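Local coordinates for protein dihydrophenazinedicarboxylate synthase (Burkholderia, PDB 4HMW) that catalyses FMN-dependent oxidations in the terminal steps of phenazine biosynthesis, consuming molecular oxygen and releasing hydrogen peroxide, at residues D24-E29 / R197-E202; R66-S71 / S86-E91; I79-S84 / P173-Y178. One frame throughout, in Å; residues are numbered along the deposited sequence. Where two conformers were deposited one is given.

Contact 1 (D24-E29 / R197-E202); sequences DDPPSE and RRLRYE. With FMN (flavin mononucleotide), chain C.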
loop_
_atom_site.group_PDB
_atom_site.type_symbol
_atom_site.label_atom_id
_atom_site.label_comp_id
_atom_site.label_asym_id
_atom_site.label_seq_id
_atom_site.Cartn_x
_atom_site.Cartn_y
_atom_site.Cartn_z
ATOM N N ASP B 24 -23.491 -8.354 -5.533
ATOM C CA ASP B 24 -24.717 -8.117 -6.278
ATOM C C ASP B 24 -25.783 -7.411 -5.471
ATOM O O ASP B 24 -26.787 -6.973 -6.020
ATOM C CB ASP B 24 -25.241 -9.412 -6.862
ATOM C CG ASP B 24 -24.415 -9.881 -8.046
ATOM O OD1 ASP B 24 -24.077 -9.056 -8.940
ATOM O OD2 ASP B 24 -24.086 -11.077 -8.073
ATOM N N ASP B 25 -25.560 -7.250 -4.177
ATOM C CA ASP B 25 -26.520 -6.516 -3.352
ATOM C C ASP B 25 -25.822 -5.715 -2.239
ATOM O O ASP B 25 -25.818 -6.094 -1.084
ATOM C CB ASP B 25 -27.513 -7.527 -2.799
ATOM C CG ASP B 25 -28.703 -6.884 -2.141
ATOM O OD1 ASP B 25 -28.992 -5.691 -2.434
ATOM O OD2 ASP B 25 -29.341 -7.596 -1.328
ATOM N N PRO B 26 -25.237 -4.577 -2.593
ATOM C CA PRO B 26 -24.358 -3.871 -1.648
ATOM C C PRO B 26 -25.069 -3.204 -0.468
ATOM O O PRO B 26 -26.138 -2.672 -0.663
ATOM C CB PRO B 26 -23.736 -2.791 -2.525
ATOM C CG PRO B 26 -23.919 -3.274 -3.920
ATOM C CD PRO B 26 -25.186 -3.982 -3.941
ATOM N N PRO B 27 -24.469 -3.224 0.733
ATOM C CA PRO B 27 -24.983 -2.402 1.835
ATOM C C PRO B 27 -24.990 -0.921 1.451
ATOM O O PRO B 27 -24.179 -0.489 0.634
ATOM C CB PRO B 27 -23.968 -2.635 2.957
ATOM C CG PRO B 27 -23.257 -3.857 2.613
ATOM C CD PRO B 27 -23.303 -4.032 1.131
ATOM N N SER B 28 -25.867 -0.129 2.047
ATOM C CA SER B 28 -25.957 1.279 1.684
ATOM C C SER B 28 -24.696 2.069 2.035
ATOM O O SER B 28 -24.392 3.052 1.387
ATOM C CB SER B 28 -27.168 1.931 2.349
ATOM O OG SER B 28 -27.133 1.748 3.751
ATOM N N GLU B 29 -23.982 1.645 3.071
ATOM C CA GLU B 29 -22.753 2.329 3.515
ATOM C C GLU B 29 -21.559 1.396 3.398
ATOM O O GLU B 29 -21.618 0.264 3.844
ATOM C CB GLU B 29 -22.873 2.753 4.992
ATOM C CG GLU B 29 -23.992 3.703 5.292
ATOM C CD GLU B 29 -23.555 5.143 5.274
ATOM O OE1 GLU B 29 -22.357 5.401 5.000
ATOM O OE2 GLU B 29 -24.404 6.029 5.546
ATOM N N ARG B 197 -14.181 -9.973 -8.716
ATOM C CA ARG B 197 -15.318 -9.186 -8.247
ATOM C C ARG B 197 -14.804 -7.849 -7.785
ATOM O O ARG B 197 -13.975 -7.795 -6.888
ATOM C CB ARG B 197 -16.002 -9.869 -7.050
ATOM C CG ARG B 197 -16.912 -10.999 -7.386
ATOM C CD ARG B 197 -16.219 -12.301 -7.741
ATOM N NE ARG B 197 -15.246 -12.826 -6.776
ATOM C CZ ARG B 197 -15.518 -13.577 -5.713
ATOM N NH1 ARG B 197 -16.761 -13.851 -5.354
ATOM N NH2 ARG B 197 -14.516 -14.023 -4.990
ATOM N N ARG B 198 -15.316 -6.781 -8.383
ATOM C CA ARG B 198 -14.871 -5.415 -8.083
ATOM C C ARG B 198 -16.077 -4.553 -7.835
ATOM O O ARG B 198 -16.892 -4.370 -8.713
ATOM C CB ARG B 198 -14.087 -4.822 -9.248
ATOM C CG ARG B 198 -12.808 -5.597 -9.633
ATOM C CD ARG B 198 -12.011 -4.797 -10.640
ATOM N NE ARG B 198 -11.528 -3.547 -10.056
ATOM C CZ ARG B 198 -10.896 -2.577 -10.729
ATOM N NH1 ARG B 198 -10.684 -2.691 -12.031
ATOM N NH2 ARG B 198 -10.488 -1.484 -10.073
ATOM N N LEU B 199 -16.199 -4.044 -6.610
ATOM C CA LEU B 199 -17.318 -3.207 -6.220
ATOM C C LEU B 199 -16.783 -1.880 -5.751
ATOM O O LEU B 199 -16.059 -1.790 -4.743
ATOM C CB LEU B 199 -18.095 -3.882 -5.069
ATOM C CG LEU B 199 -19.305 -3.102 -4.542
ATOM C CD1 LEU B 199 -20.428 -3.006 -5.578
ATOM C CD2 LEU B 199 -19.815 -3.782 -3.265
ATOM N N ARG B 200 -17.152 -0.837 -6.467
ATOM C CA ARG B 200 -16.749 0.525 -6.144
ATOM C C ARG B 200 -17.885 1.317 -5.510
ATOM O O ARG B 200 -18.999 1.299 -6.007
ATOM C CB ARG B 200 -16.266 1.249 -7.411
ATOM C CG ARG B 200 -16.081 2.747 -7.206
ATOM C CD ARG B 200 -15.747 3.495 -8.486
ATOM N NE ARG B 200 -14.469 3.156 -9.068
ATOM C CZ ARG B 200 -14.155 3.369 -10.355
ATOM N NH1 ARG B 200 -15.062 3.869 -11.201
ATOM N NH2 ARG B 200 -12.942 3.047 -10.815
ATOM N N TYR B 201 -17.585 1.946 -4.375
ATOM C CA TYR B 201 -18.458 2.927 -3.728
ATOM C C TYR B 201 -17.909 4.331 -3.925
ATOM O O TYR B 201 -16.733 4.576 -3.666
ATOM C CB TYR B 201 -18.505 2.738 -2.230
ATOM C CG TYR B 201 -19.396 1.622 -1.712
ATOM C CD1 TYR B 201 -18.975 0.292 -1.751
ATOM C CD2 TYR B 201 -20.649 1.897 -1.161
ATOM C CE1 TYR B 201 -19.770 -0.724 -1.249
ATOM C CE2 TYR B 201 -21.460 0.885 -0.674
ATOM C CZ TYR B 201 -21.003 -0.429 -0.720
ATOM O OH TYR B 201 -21.751 -1.451 -0.216
ATOM N N GLU B 202 -18.762 5.259 -4.336
ATOM C CA GLU B 202 -18.354 6.666 -4.445
ATOM C C GLU B 202 -19.369 7.543 -3.742
ATOM O O GLU B 202 -20.562 7.344 -3.906
ATOM C CB GLU B 202 -18.281 7.123 -5.906
ATOM C CG GLU B 202 -17.168 6.534 -6.741
ATOM C CD GLU B 202 -17.317 6.847 -8.250
ATOM O OE1 GLU B 202 -18.224 6.264 -8.897
ATOM O OE2 GLU B 202 -16.541 7.699 -8.784
HETATM N N1 FMN C . -3.423 -5.152 -12.095
HETATM C C2 FMN C . -2.640 -4.781 -13.153
HETATM O O2 FMN C . -3.059 -4.001 -13.989
HETATM N N3 FMN C . -1.356 -5.247 -13.248
HETATM C C4 FMN C . -0.865 -6.138 -12.325
HETATM O O4 FMN C . 0.307 -6.544 -12.450
HETATM C C4A FMN C . -1.665 -6.542 -11.263
HETATM N N5 FMN C . -1.202 -7.464 -10.340
HETATM C C5A FMN C . -2.029 -7.810 -9.268
HETATM C C6 FMN C . -1.557 -8.702 -8.330
HETATM C C7 FMN C . -2.334 -9.046 -7.241
HETATM C C7M FMN C . -1.778 -10.013 -6.257
HETATM C C8 FMN C . -3.615 -8.525 -7.109
HETATM C C8M FMN C . -4.467 -8.868 -5.932
HETATM C C9 FMN C . -4.092 -7.629 -8.047
HETATM C C9A FMN C . -3.321 -7.299 -9.155
HETATM N N10 FMN C . -3.791 -6.399 -10.147
HETATM C C10 FMN C . -2.956 -6.043 -11.176
HETATM C "C1'" FMN C . -5.145 -5.786 -10.134
HETATM C "C2'" FMN C . -5.126 -4.413 -9.456
HETATM O "O2'" FMN C . -5.024 -4.530 -8.030
HETATM C "C3'" FMN C . -6.367 -3.583 -9.792
HETATM O "O3'" FMN C . -7.506 -4.323 -9.405
HETATM C "C4'" FMN C . -6.413 -3.201 -11.283
HETATM O "O4'" FMN C . -5.093 -3.060 -11.777
HETATM C "C5'" FMN C . -7.280 -1.977 -11.526
HETATM O "O5'" FMN C . -6.833 -0.896 -10.735
HETATM P P FMN C . -7.329 0.596 -11.013
HETATM O O1P FMN C . -6.640 1.096 -12.268
HETATM O O2P FMN C . -8.851 0.553 -11.215
HETATM O O3P FMN C . -6.882 1.381 -9.828
#
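Strand 197-204, in the C-terminal dimerisation region of the pyridoxamine 5'-phosphate oxidase fold, carries Leu199 and Tyr201 against the segment 24-29, with its Pro26-Pro27 pair, that leads into helix 30-43. The single hydrogen bond between the two segments runs from Tyr201 OH to Pro27 O over 2.7 Å. Pro27 O lies in the plane of the tyrosine ring at its edge, and the hydroxyl meets the carbonyl at a C=O...O angle of 132°, tilted slightly from the carbonyl plane. Around this hydroxyl the two prolines close in, with Pro26 CB and Pro27 CD each 3.3 Å from Tyr201 OH, so the phenol end is gripped by one polar bond and flanked by ring carbons. Leu199, its CG anti to the backbone N (chi1 180°), sends its methyls to the Pro26 ring, where CD1 stands 3.9 Å from Pro26 CG. Thr210 of the adjoining strand 207-212 touches Pro26, Leu199 and Tyr201 alike, and Leu33 of helix 30-43 packs on Leu199. Arg198 takes no part in this packing and serves an FMN bound mainly by the second subunit. A salt bridge to Glu186 of its own chain and a hydrogen bond to Ser146 of the second subunit help to position its guanidinium. FMN O3' lies over one guanidinium face, while Arg198 NH2 donates in plane to phosphate oxygen O2P of FMN at 2.9 Å, with an N-H...O angle of 168°.

Contact 2 (R66-S71 / S86-E91); sequences RVIAFS and SRKGRE. With FMN (flavin mononucleotide), chain D.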
loop_
_atom_site.group_PDB
_atom_site.type_symbol
_atom_site.label_atom_id
_atom_site.label_comp_id
_atom_site.label_asym_id
_atom_site.label_seq_id
_atom_site.Cartn_x
_atom_site.Cartn_y
_atom_site.Cartn_z
ATOM N N ARG B 66 3.577 4.123 3.544
ATOM C CA ARG B 66 4.085 3.329 4.647
ATOM C C ARG B 66 2.944 2.517 5.240
ATOM O O ARG B 66 1.754 2.842 5.065
ATOM C CB ARG B 66 4.693 4.226 5.739
ATOM C CG ARG B 66 3.679 4.975 6.613
ATOM C CD ARG B 66 2.911 6.009 5.864
ATOM N NE ARG B 66 3.756 7.092 5.425
ATOM C CZ ARG B 66 3.424 8.036 4.548
ATOM N NH1 ARG B 66 2.294 8.036 3.877
ATOM N NH2 ARG B 66 4.264 9.017 4.331
ATOM N N VAL B 67 3.290 1.461 5.944
ATOM C CA VAL B 67 2.295 0.687 6.630
ATOM C C VAL B 67 1.906 1.345 7.979
ATOM O O VAL B 67 2.753 1.846 8.721
ATOM C CB VAL B 67 2.806 -0.767 6.944
ATOM C CG1 VAL B 67 1.795 -1.521 7.838
ATOM C CG2 VAL B 67 3.131 -1.564 5.633
ATOM N N ILE B 68 0.614 1.362 8.224
ATOM C CA ILE B 68 0.020 1.755 9.492
ATOM C C ILE B 68 -0.909 0.631 9.932
ATOM O O ILE B 68 -1.682 0.138 9.115
ATOM C CB ILE B 68 -0.854 3.003 9.280
ATOM C CG1 ILE B 68 -0.001 4.148 8.775
ATOM C CG2 ILE B 68 -1.534 3.360 10.511
ATOM C CD1 ILE B 68 0.970 4.606 9.763
ATOM N N ALA B 69 -0.891 0.251 11.205
ATOM C CA ALA B 69 -1.910 -0.670 11.694
ATOM C C ALA B 69 -2.973 0.150 12.383
ATOM O O ALA B 69 -2.704 0.743 13.430
ATOM C CB ALA B 69 -1.315 -1.701 12.659
ATOM N N PHE B 70 -4.174 0.192 11.815
ATOM C CA PHE B 70 -5.212 1.073 12.358
ATOM C C PHE B 70 -5.730 0.577 13.695
ATOM O O PHE B 70 -5.684 -0.617 13.974
ATOM C CB PHE B 70 -6.345 1.333 11.340
ATOM C CG PHE B 70 -7.107 0.133 10.935
ATOM C CD1 PHE B 70 -8.135 -0.341 11.732
ATOM C CD2 PHE B 70 -6.810 -0.531 9.744
ATOM C CE1 PHE B 70 -8.862 -1.423 11.358
ATOM C CE2 PHE B 70 -7.546 -1.640 9.369
ATOM C CZ PHE B 70 -8.564 -2.084 10.190
ATOM N N SER B 71 -6.160 1.506 14.544
ATOM C CA SER B 71 -6.628 1.208 15.894
ATOM C C SER B 71 -8.019 0.642 15.904
ATOM O O SER B 71 -8.284 -0.352 16.562
ATOM C CB SER B 71 -6.680 2.502 16.728
ATOM O OG SER B 71 -5.562 3.320 16.474
ATOM N N SER B 86 5.835 13.698 11.646
ATOM C CA SER B 86 6.410 12.708 10.749
ATOM C C SER B 86 6.179 13.158 9.303
ATOM O O SER B 86 5.506 14.160 9.050
ATOM C CB SER B 86 5.757 11.353 10.997
ATOM O OG SER B 86 4.401 11.364 10.591
ATOM N N ARG B 87 6.706 12.404 8.349
ATOM C CA ARG B 87 6.491 12.737 6.957
ATOM C C ARG B 87 5.024 12.658 6.610
ATOM O O ARG B 87 4.512 13.572 5.966
ATOM C CB ARG B 87 7.312 11.846 6.030
ATOM C CG ARG B 87 7.054 12.127 4.531
ATOM C CD ARG B 87 7.948 11.294 3.599
ATOM N NE ARG B 87 9.379 11.510 3.880
ATOM C CZ ARG B 87 10.082 12.578 3.495
ATOM N NH1 ARG B 87 9.503 13.544 2.811
ATOM N NH2 ARG B 87 11.372 12.700 3.798
ATOM N N LYS B 88 4.334 11.604 7.068
ATOM C CA LYS B 88 2.918 11.465 6.727
ATOM C C LYS B 88 2.126 12.594 7.380
ATOM O O LYS B 88 1.158 13.097 6.810
ATOM C CB LYS B 88 2.386 10.099 7.138
ATOM C CG LYS B 88 1.847 10.013 8.541
ATOM C CD LYS B 88 1.651 8.567 8.972
ATOM C CE LYS B 88 2.965 7.796 9.059
ATOM N NZ LYS B 88 3.934 8.404 10.031
ATOM N N GLY B 89 2.561 12.990 8.570
ATOM C CA GLY B 89 1.818 13.977 9.343
ATOM C C GLY B 89 1.909 15.334 8.653
ATOM O O GLY B 89 0.914 16.057 8.513
ATOM N N ARG B 90 3.104 15.666 8.187
ATOM C CA ARG B 90 3.295 16.923 7.477
ATOM C C ARG B 90 2.513 16.896 6.172
ATOM O O ARG B 90 1.869 17.896 5.805
ATOM C CB ARG B 90 4.777 17.183 7.252
ATOM C CG ARG B 90 5.556 17.395 8.569
ATOM C CD ARG B 90 7.051 17.700 8.384
ATOM N NE ARG B 90 7.748 16.650 7.623
ATOM C CZ ARG B 90 7.937 16.694 6.300
ATOM N NH1 ARG B 90 7.481 17.734 5.598
ATOM N NH2 ARG B 90 8.575 15.709 5.669
ATOM N N GLU B 91 2.536 15.760 5.470
ATOM C CA GLU B 91 1.829 15.690 4.179
ATOM C C GLU B 91 0.308 15.803 4.368
ATOM O O GLU B 91 -0.372 16.492 3.587
ATOM C CB GLU B 91 2.243 14.423 3.393
ATOM C CG GLU B 91 3.690 14.575 2.856
ATOM C CD GLU B 91 4.265 13.407 2.064
ATOM O OE1 GLU B 91 3.552 12.425 1.790
ATOM O OE2 GLU B 91 5.475 13.500 1.705
HETATM N N1 FMN D . 3.648 4.151 12.326
HETATM C C2 FMN D . 2.762 4.983 12.958
HETATM O O2 FMN D . 3.054 6.185 13.079
HETATM N N3 FMN D . 1.572 4.491 13.466
HETATM C C4 FMN D . 1.237 3.165 13.332
HETATM O O4 FMN D . 0.149 2.759 13.784
HETATM C C4A FMN D . 2.133 2.307 12.692
HETATM N N5 FMN D . 1.834 0.969 12.562
HETATM C C5A FMN D . 2.726 0.139 11.884
HETATM C C6 FMN D . 2.401 -1.204 11.721
HETATM C C7 FMN D . 3.259 -2.047 11.027
HETATM C C7M FMN D . 2.915 -3.512 10.873
HETATM C C8 FMN D . 4.460 -1.536 10.522
HETATM C C8M FMN D . 5.415 -2.437 9.788
HETATM C C9 FMN D . 4.781 -0.184 10.688
HETATM C C9A FMN D . 3.914 0.647 11.356
HETATM N N10 FMN D . 4.252 1.995 11.547
HETATM C C10 FMN D . 3.342 2.807 12.175
HETATM C "C1'" FMN D . 5.534 2.578 11.015
HETATM C "C2'" FMN D . 5.332 3.182 9.652
HETATM O "O2'" FMN D . 5.354 2.154 8.672
HETATM C "C3'" FMN D . 6.390 4.216 9.309
HETATM O "O3'" FMN D . 7.708 3.740 9.555
HETATM C "C4'" FMN D . 6.141 5.523 10.059
HETATM O "O4'" FMN D . 4.915 5.787 10.699
HETATM C "C5'" FMN D . 6.945 6.691 9.565
HETATM O "O5'" FMN D . 6.297 7.024 8.357
HETATM P P FMN D . 6.608 8.372 7.527
HETATM O O1P FMN D . 5.740 9.405 8.173
HETATM O O2P FMN D . 8.105 8.654 7.647
HETATM O O3P FMN D . 6.184 8.042 6.100
#
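Arg66 and Lys88 meet at the FMN phosphate, which both bind by hydrogen bonds. Arg66 NE and NH2 both donate to O3P of FMN, at 2.7 Å from NE and 2.8 Å from NH2, a fork that holds this oxygen at the edge of the guanidinium and in its plane. Bends at chi2 and chi3 (-67° and -66°) curl the arginine chain back toward the phosphate. Lys88 holds the cofactor through both its backbone and its ammonium: its backbone N donates to O1P of FMN at 2.8 Å, and NZ reaches that same oxygen at 2.8 Å as well as O4' of the ribityl chain at 2.9 Å. The phosphate thus sits at the N-terminal end of helix 87-95, where the helix dipole probably adds to the positive charge. Ser86 is the N-cap, its OG accepting from Gly89 N and also from Lys88 NZ, which helps to fix the ammonium. Nearly perpendicular to the helical residues 87-91, strand 66-69 belongs to the flavin-binding sheet of the oxidase fold, and its Val67 O accepts from O2' of FMN. In the packing, the aliphatic Lys88 CB sits over the centre of one face of the Arg66 guanidinium, 3.4 Å above the plane, and Ile68 CD1 packs on Lys88 CE. Glu91 OE1 is near Arg66 NH2 but beyond a salt bridge; Ser64 OG is hydrogen-bonded to both atoms.

Contact 3 (I79-S84 / P173-Y178); sequences IFCTHS and PRFVGY. With FMN (flavin mononucleotide), chain D.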
loop_
_atom_site.group_PDB
_atom_site.type_symbol
_atom_site.label_atom_id
_atom_site.label_comp_id
_atom_site.label_asym_id
_atom_site.label_seq_id
_atom_site.Cartn_x
_atom_site.Cartn_y
_atom_site.Cartn_z
ATOM N N ILE B 79 -9.554 4.780 12.192
ATOM C CA ILE B 79 -8.806 5.585 13.157
ATOM C C ILE B 79 -7.395 5.040 13.262
ATOM O O ILE B 79 -7.197 3.816 13.363
ATOM C CB ILE B 79 -9.507 5.540 14.487
ATOM C CG1 ILE B 79 -10.820 6.327 14.352
ATOM C CG2 ILE B 79 -8.634 6.130 15.607
ATOM C CD1 ILE B 79 -11.606 6.398 15.617
ATOM N N PHE B 80 -6.410 5.931 13.178
ATOM C CA PHE B 80 -5.003 5.544 13.401
ATOM C C PHE B 80 -4.275 6.634 14.158
ATOM O O PHE B 80 -4.738 7.765 14.208
ATOM C CB PHE B 80 -4.296 5.201 12.076
ATOM C CG PHE B 80 -4.153 6.343 11.152
ATOM C CD1 PHE B 80 -5.191 6.699 10.296
ATOM C CD2 PHE B 80 -2.972 7.079 11.123
ATOM C CE1 PHE B 80 -5.041 7.755 9.417
ATOM C CE2 PHE B 80 -2.837 8.146 10.271
ATOM C CZ PHE B 80 -3.881 8.492 9.415
ATOM N N CYS B 81 -3.120 6.286 14.720
ATOM C CA CYS B 81 -2.255 7.246 15.425
ATOM C C CYS B 81 -0.870 7.365 14.785
ATOM O O CYS B 81 -0.343 6.406 14.246
ATOM C CB CYS B 81 -2.044 6.820 16.874
ATOM S SG CYS B 81 -3.541 6.823 17.818
ATOM N N THR B 82 -0.259 8.531 14.908
ATOM C CA THR B 82 1.050 8.729 14.361
ATOM C C THR B 82 1.631 10.025 14.938
ATOM O O THR B 82 1.016 10.659 15.760
ATOM C CB THR B 82 1.008 8.808 12.840
ATOM O OG1 THR B 82 2.351 8.698 12.357
ATOM C CG2 THR B 82 0.363 10.112 12.342
ATOM N N HIS B 83 2.834 10.389 14.536
ATOM C CA HIS B 83 3.413 11.659 14.964
ATOM C C HIS B 83 3.059 12.727 13.948
ATOM O O HIS B 83 3.281 12.535 12.767
ATOM C CB HIS B 83 4.925 11.578 15.067
ATOM C CG HIS B 83 5.408 10.714 16.188
ATOM N ND1 HIS B 83 6.535 10.991 16.921
ATOM C CD2 HIS B 83 4.952 9.522 16.645
ATOM C CE1 HIS B 83 6.723 10.051 17.830
ATOM N NE2 HIS B 83 5.778 9.139 17.674
ATOM N N SER B 84 2.506 13.843 14.396
ATOM C CA SER B 84 2.074 14.900 13.468
ATOM C C SER B 84 3.246 15.487 12.711
ATOM O O SER B 84 3.060 16.071 11.644
ATOM C CB SER B 84 1.320 16.009 14.200
ATOM O OG SER B 84 2.186 16.717 15.095
ATOM N N PRO B 173 2.738 16.431 22.331
ATOM C CA PRO B 173 1.736 17.064 21.464
ATOM C C PRO B 173 1.749 16.495 20.043
ATOM O O PRO B 173 0.707 16.502 19.391
ATOM C CB PRO B 173 2.125 18.561 21.482
ATOM C CG PRO B 173 3.469 18.628 22.242
ATOM C CD PRO B 173 3.547 17.417 23.084
ATOM N N ARG B 174 2.885 15.973 19.590
ATOM C CA ARG B 174 2.952 15.399 18.238
ATOM C C ARG B 174 2.239 14.080 18.121
ATOM O O ARG B 174 1.952 13.654 17.002
ATOM C CB ARG B 174 4.396 15.246 17.757
ATOM C CG ARG B 174 5.235 14.201 18.512
ATOM C CD ARG B 174 6.707 14.270 18.105
ATOM N NE ARG B 174 7.542 13.373 18.906
ATOM C CZ ARG B 174 8.040 13.682 20.098
ATOM N NH1 ARG B 174 7.784 14.855 20.657
ATOM N NH2 ARG B 174 8.788 12.804 20.742
ATOM N N PHE B 175 1.986 13.404 19.238
ATOM C CA PHE B 175 1.266 12.132 19.142
ATOM C C PHE B 175 -0.225 12.399 19.032
ATOM O O PHE B 175 -0.862 12.859 19.990
ATOM C CB PHE B 175 1.537 11.227 20.349
ATOM C CG PHE B 175 0.870 9.879 20.240
ATOM C CD1 PHE B 175 -0.402 9.685 20.741
ATOM C CD2 PHE B 175 1.512 8.817 19.609
ATOM C CE1 PHE B 175 -1.035 8.438 20.610
ATOM C CE2 PHE B 175 0.890 7.568 19.485
ATOM C CZ PHE B 175 -0.372 7.383 19.982
ATOM N N VAL B 176 -0.783 12.104 17.857
ATOM C CA VAL B 176 -2.163 12.447 17.563
ATOM C C VAL B 176 -2.874 11.322 16.820
ATOM O O VAL B 176 -2.237 10.452 16.216
ATOM C CB VAL B 176 -2.236 13.724 16.706
ATOM C CG1 VAL B 176 -1.571 14.883 17.425
ATOM C CG2 VAL B 176 -1.562 13.534 15.365
ATOM N N GLY B 177 -4.197 11.347 16.862
ATOM C CA GLY B 177 -4.988 10.418 16.073
ATOM C C GLY B 177 -5.638 11.124 14.900
ATOM O O GLY B 177 -5.871 12.346 14.939
ATOM N N TYR B 178 -5.928 10.347 13.856
ATOM C CA TYR B 178 -6.653 10.817 12.669
ATOM C C TYR B 178 -7.766 9.830 12.373
ATOM O O TYR B 178 -7.642 8.659 12.687
ATOM C CB TYR B 178 -5.741 10.854 11.415
ATOM C CG TYR B 178 -4.673 11.915 11.487
ATOM C CD1 TYR B 178 -4.902 13.198 11.047
ATOM C CD2 TYR B 178 -3.432 11.613 11.991
ATOM C CE1 TYR B 178 -3.913 14.145 11.128
ATOM C CE2 TYR B 178 -2.461 12.538 12.084
ATOM C CZ TYR B 178 -2.687 13.798 11.652
ATOM O OH TYR B 178 -1.656 14.709 11.763
HETATM N N1 FMN D . 3.648 4.151 12.326
HETATM C C2 FMN D . 2.762 4.983 12.958
HETATM O O2 FMN D . 3.054 6.185 13.079
HETATM N N3 FMN D . 1.572 4.491 13.466
HETATM C C4 FMN D . 1.237 3.165 13.332
HETATM O O4 FMN D . 0.149 2.759 13.784
HETATM C C4A FMN D . 2.133 2.307 12.692
HETATM N N5 FMN D . 1.834 0.969 12.562
HETATM C C5A FMN D . 2.726 0.139 11.884
HETATM C C6 FMN D . 2.401 -1.204 11.721
HETATM C C7 FMN D . 3.259 -2.047 11.027
HETATM C C7M FMN D . 2.915 -3.512 10.873
HETATM C C8 FMN D . 4.460 -1.536 10.522
HETATM C C8M FMN D . 5.415 -2.437 9.788
HETATM C C9 FMN D . 4.781 -0.184 10.688
HETATM C C9A FMN D . 3.914 0.647 11.356
HETATM N N10 FMN D . 4.252 1.995 11.547
HETATM C C10 FMN D . 3.342 2.807 12.175
HETATM C "C1'" FMN D . 5.534 2.578 11.015
HETATM C "C2'" FMN D . 5.332 3.182 9.652
HETATM O "O2'" FMN D . 5.354 2.154 8.672
HETATM C "C3'" FMN D . 6.390 4.216 9.309
HETATM O "O3'" FMN D . 7.708 3.740 9.555
HETATM C "C4'" FMN D . 6.141 5.523 10.059
HETATM O "O4'" FMN D . 4.915 5.787 10.699
HETATM C "C5'" FMN D . 6.945 6.691 9.565
HETATM O "O5'" FMN D . 6.297 7.024 8.357
HETATM P P FMN D . 6.608 8.372 7.527
HETATM O O1P FMN D . 5.740 9.405 8.173
HETATM O O2P FMN D . 8.105 8.654 7.647
HETATM O O3P FMN D . 6.184 8.042 6.100
HETATM O O HOH W 1 0.498 17.892 16.987
#
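Ser84 N donates to Arg174 O at 2.7 Å, in the carbonyl plane and on a lone pair, at the end of a ladder of backbone bonds. Two reciprocal pairs complete it, Phe80 with Tyr178 and Thr82 with Val176. A water bridges Ser84 OG and Pro173 O beyond the last rung. Two polar groups of segment 79-84 serve the flavin: FMN N3 donates to Cys81 O at 2.8 Å, and Thr82 OG1, set anti to the backbone N (chi1 -167°), donates to FMN O2 at 2.7 Å. Strands 77-83 and 175-182 are antiparallel neighbours in the sheet of this FMN-binding fold, and the first reads the pyrimidine edge of the isoalloxazine. On the face bearing Phe80, Thr82 and Tyr178, Tyr178 CB makes a CH-pi contact over the Phe80 ring, 4.0 Å from its centroid, while the two rings, 24° from parallel, are slid apart and barely overlap. Thr82 CG2 meets the edge of the Tyr178 ring. On the opposite face, Cys81 CB touches Phe175 CZ at 3.6 Å and SG approaches that ring obliquely. His83, which probably binds substrate as in related enzymes, lies alongside Arg174, whose NH2 is hydrogen-bonded to Ser143 O.

How the contacts relate
Contacts 2 and 3 are neighbours, their centres about 8 Å apart, and both contact one FMN: strands 63-74 and 77-83 pair in the sheet, helix 87-95 comes next along the chain, and Lys88 NZ meets Thr82 OG1 where the contacts touch. Along the chain their segments alternate, 66-71, 79-84, 86-91 and then 173-178. Contact 1 brackets all of these, joining the N-terminal segment 24-29 to strand 197-204, and lies about 27 Å from contact 2 and 30 Å from contact 3, between centres. It reaches the same sheet, yet its Arg198 serves the other FMN of the dimer. Each cofactor therefore draws on both subunits, which probably ties flavin binding to dimer assembly.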